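Local coordinates for V-type ATP synthase alpha chain (Nanoarchaeum equitans Kin4-M, PDB 5BN4), which belongs to the alpha/beta subunit family of rotary motor complexes and is built around a P-loop nucleotide-binding domain, at residues N318-S323 with I376-P381. Residues are numbered along the deposited sequence; the frame is centred on the assembly and turned at random.
Sequences NADSTS and IGAVSP. With ANP (phosphoaminophosphonic acid-adenylate ester), chain C.
The amide of Asn318 offers one face to Ile376, with Ile376 CB 3.8 Å from Asn318 ND2; the same ND2 hydrogen-bonds to Asn233 on helix 229-239. The methyl of Ala378 approaches Asp320 OD1 obliquely from one face of the carboxylate, while ANP O2G lies close to its plane, at the open edge between OD1 and OD2 and 3.3 Å from Asp320 OD1. This is a proximity of oxygens, not a hydrogen bond, probably made tolerable by the nearby magnesium ion. The strands that carry these residues, 314-320 and 370-379, run parallel: Ala319 N bonds to Ile376 O (2.9 Å), and Ala319 O receives Ala378 N. After the cis peptide between Asp320 and Ser321 the parallel register ends, and serine and threonine hydroxyls join the remaining main-chain bonds. Ala378 O takes Thr322 N (2.7 Å) and, from above the carbonyl plane, Thr322 OG1, which chi1 of 62° places between backbone N and carbonyl carbon. Further on, Ser380 N donates to Ser323 OG at 2.6 Å, and Ser321 OG, also bonded to Glu252, meets Ser380 OG at 2.8 Å. These hydroxyls join the strand end to the start of helix 322-335. Strand order and family suggest a RecA-like core with Asp320 in the Walker B position, its side chain about 4 Å from a bound magnesium ion. Bonds from Thr230 and Tyr247 to OD2 probably fix the carboxylate's orientation there.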
loop_
_atom_site.group_PDB
_atom_site.type_symbol
_atom_site.label_atom_id
_atom_site.label_comp_id
_atom_site.label_asym_id
_atom_site.label_seq_id
_atom_site.Cartn_x
_atom_site.Cartn_y
_atom_site.Cartn_z
ATOM N N ASN A 318 -27.630 -18.762 -11.145
ATOM C CA ASN A 318 -26.471 -18.761 -10.260
ATOM C C ASN A 318 -25.174 -18.646 -11.055
ATOM O O ASN A 318 -24.870 -19.502 -11.887
ATOM C CB ASN A 318 -26.444 -20.031 -9.406
ATOM C CG ASN A 318 -27.694 -20.197 -8.564
ATOM O OD1 ASN A 318 -28.705 -20.722 -9.030
ATOM N ND2 ASN A 318 -27.627 -19.756 -7.311
ATOM N N ALA A 319 -24.412 -17.587 -10.799
ATOM C CA ALA A 319 -23.163 -17.352 -11.516
ATOM C C ALA A 319 -21.947 -17.565 -10.617
ATOM O O ALA A 319 -21.653 -16.746 -9.746
ATOM C CB ALA A 319 -23.147 -15.949 -12.110
ATOM N N ASP A 320 -21.239 -18.668 -10.844
ATOM C CA ASP A 320 -20.102 -19.038 -10.009
ATOM C C ASP A 320 -18.831 -19.205 -10.840
ATOM O O ASP A 320 -18.641 -20.237 -11.483
ATOM C CB ASP A 320 -20.414 -20.332 -9.250
ATOM C CG ASP A 320 -19.253 -20.810 -8.396
ATOM O OD1 ASP A 320 -18.442 -19.969 -7.956
ATOM O OD2 ASP A 320 -19.157 -22.034 -8.161
ATOM N N SER A 321 -17.967 -18.191 -10.837
ATOM C CA SER A 321 -18.228 -16.933 -10.142
ATOM C C SER A 321 -17.938 -15.748 -11.060
ATOM O O SER A 321 -17.247 -15.889 -12.070
ATOM C CB SER A 321 -17.406 -16.827 -8.854
ATOM O OG SER A 321 -16.046 -16.545 -9.126
ATOM N N THR A 322 -18.466 -14.582 -10.701
ATOM C CA THR A 322 -18.399 -13.404 -11.560
ATOM C C THR A 322 -16.995 -12.811 -11.652
ATOM O O THR A 322 -16.676 -12.096 -12.604
ATOM C CB THR A 322 -19.381 -12.314 -11.093
ATOM O OG1 THR A 322 -19.033 -11.886 -9.770
ATOM C CG2 THR A 322 -20.805 -12.850 -11.089
ATOM N N SER A 323 -16.160 -13.105 -10.661
ATOM C CA SER A 323 -14.795 -12.593 -10.643
ATOM C C SER A 323 -13.972 -13.115 -11.818
ATOM O O SER A 323 -13.070 -12.430 -12.303
ATOM C CB SER A 323 -14.110 -12.942 -9.321
ATOM O OG SER A 323 -14.822 -12.397 -8.225
ATOM N N ILE A 376 -28.265 -14.571 -8.846
ATOM C CA ILE A 376 -27.351 -14.684 -7.717
ATOM C C ILE A 376 -25.920 -14.729 -8.241
ATOM O O ILE A 376 -25.575 -15.596 -9.044
ATOM C CB ILE A 376 -27.629 -15.955 -6.890
ATOM C CG1 ILE A 376 -29.132 -16.127 -6.646
ATOM C CG2 ILE A 376 -26.859 -15.921 -5.579
ATOM C CD1 ILE A 376 -29.786 -14.952 -5.949
ATOM N N GLY A 377 -25.090 -13.793 -7.790
ATOM C CA GLY A 377 -23.730 -13.689 -8.285
ATOM C C GLY A 377 -22.660 -13.914 -7.234
ATOM O O GLY A 377 -22.577 -13.183 -6.248
ATOM N N ALA A 378 -21.831 -14.928 -7.449
ATOM C CA ALA A 378 -20.717 -15.200 -6.551
ATOM C C ALA A 378 -19.515 -14.340 -6.928
ATOM O O ALA A 378 -19.221 -14.153 -8.108
ATOM C CB ALA A 378 -20.349 -16.675 -6.589
ATOM N N VAL A 379 -18.830 -13.809 -5.922
ATOM C CA VAL A 379 -17.630 -13.014 -6.149
ATOM C C VAL A 379 -16.459 -13.659 -5.419
ATOM O O VAL A 379 -16.611 -14.134 -4.297
ATOM C CB VAL A 379 -17.798 -11.564 -5.647
ATOM C CG1 VAL A 379 -16.701 -10.675 -6.213
ATOM C CG2 VAL A 379 -19.166 -11.021 -6.026
ATOM N N SER A 380 -15.293 -13.678 -6.056
ATOM C CA SER A 380 -14.109 -14.289 -5.460
ATOM C C SER A 380 -13.020 -13.247 -5.222
ATOM O O SER A 380 -12.060 -13.164 -5.988
ATOM C CB SER A 380 -13.577 -15.404 -6.364
ATOM O OG SER A 380 -14.600 -16.331 -6.688
ATOM N N PRO A 381 -13.163 -12.450 -4.152
ATOM C CA PRO A 381 -12.224 -11.355 -3.889
ATOM C C PRO A 381 -10.841 -11.867 -3.497
ATOM O O PRO A 381 -10.731 -12.725 -2.619
ATOM C CB PRO A 381 -12.875 -10.615 -2.717
ATOM C CG PRO A 381 -13.671 -11.654 -2.016
ATOM C CD PRO A 381 -14.174 -12.578 -3.087
HETATM P PG ANP C . -15.693 -22.306 -4.668
HETATM O O1G ANP C . -15.655 -23.864 -4.765
HETATM O O2G ANP C . -16.545 -21.720 -5.879
HETATM O O3G ANP C . -14.277 -21.719 -4.761
HETATM P PB ANP C . -15.583 -21.744 -1.912
HETATM O O1B ANP C . -16.013 -20.452 -1.158
HETATM O O2B ANP C . -14.063 -21.639 -2.202
HETATM N N3B ANP C . -16.505 -21.866 -3.310
HETATM P PA ANP C . -16.738 -24.220 -1.367
HETATM O O1A ANP C . -18.104 -23.684 -1.845
HETATM O O2A ANP C . -16.088 -25.039 -2.538
HETATM O O3A ANP C . -15.855 -22.931 -0.974
HETATM O "O5'" ANP C . -16.882 -25.082 -0.072
HETATM C "C5'" ANP C . -15.747 -25.223 0.790
HETATM C "C4'" ANP C . -16.069 -26.206 1.893
HETATM O "O4'" ANP C . -17.111 -25.748 2.677
HETATM C "C3'" ANP C . -16.451 -27.557 1.303
HETATM O "O3'" ANP C . -15.493 -28.485 1.501
HETATM C "C2'" ANP C . -17.694 -27.954 2.001
HETATM O "O2'" ANP C . -17.623 -29.194 2.626
HETATM C "C1'" ANP C . -17.919 -26.853 3.009
HETATM N N9 ANP C . -19.316 -26.432 3.117
HETATM C C8 ANP C . -19.857 -25.328 2.576
HETATM N N7 ANP C . -21.138 -25.267 2.878
HETATM C C5 ANP C . -21.470 -26.322 3.617
HETATM C C6 ANP C . -22.648 -26.766 4.207
HETATM N N6 ANP C . -23.850 -26.000 4.053
HETATM N N1 ANP C . -22.658 -27.904 4.918
HETATM C C2 ANP C . -21.535 -28.645 5.080
HETATM N N3 ANP C . -20.367 -28.243 4.520
HETATM C C4 ANP C . -20.307 -27.093 3.789
#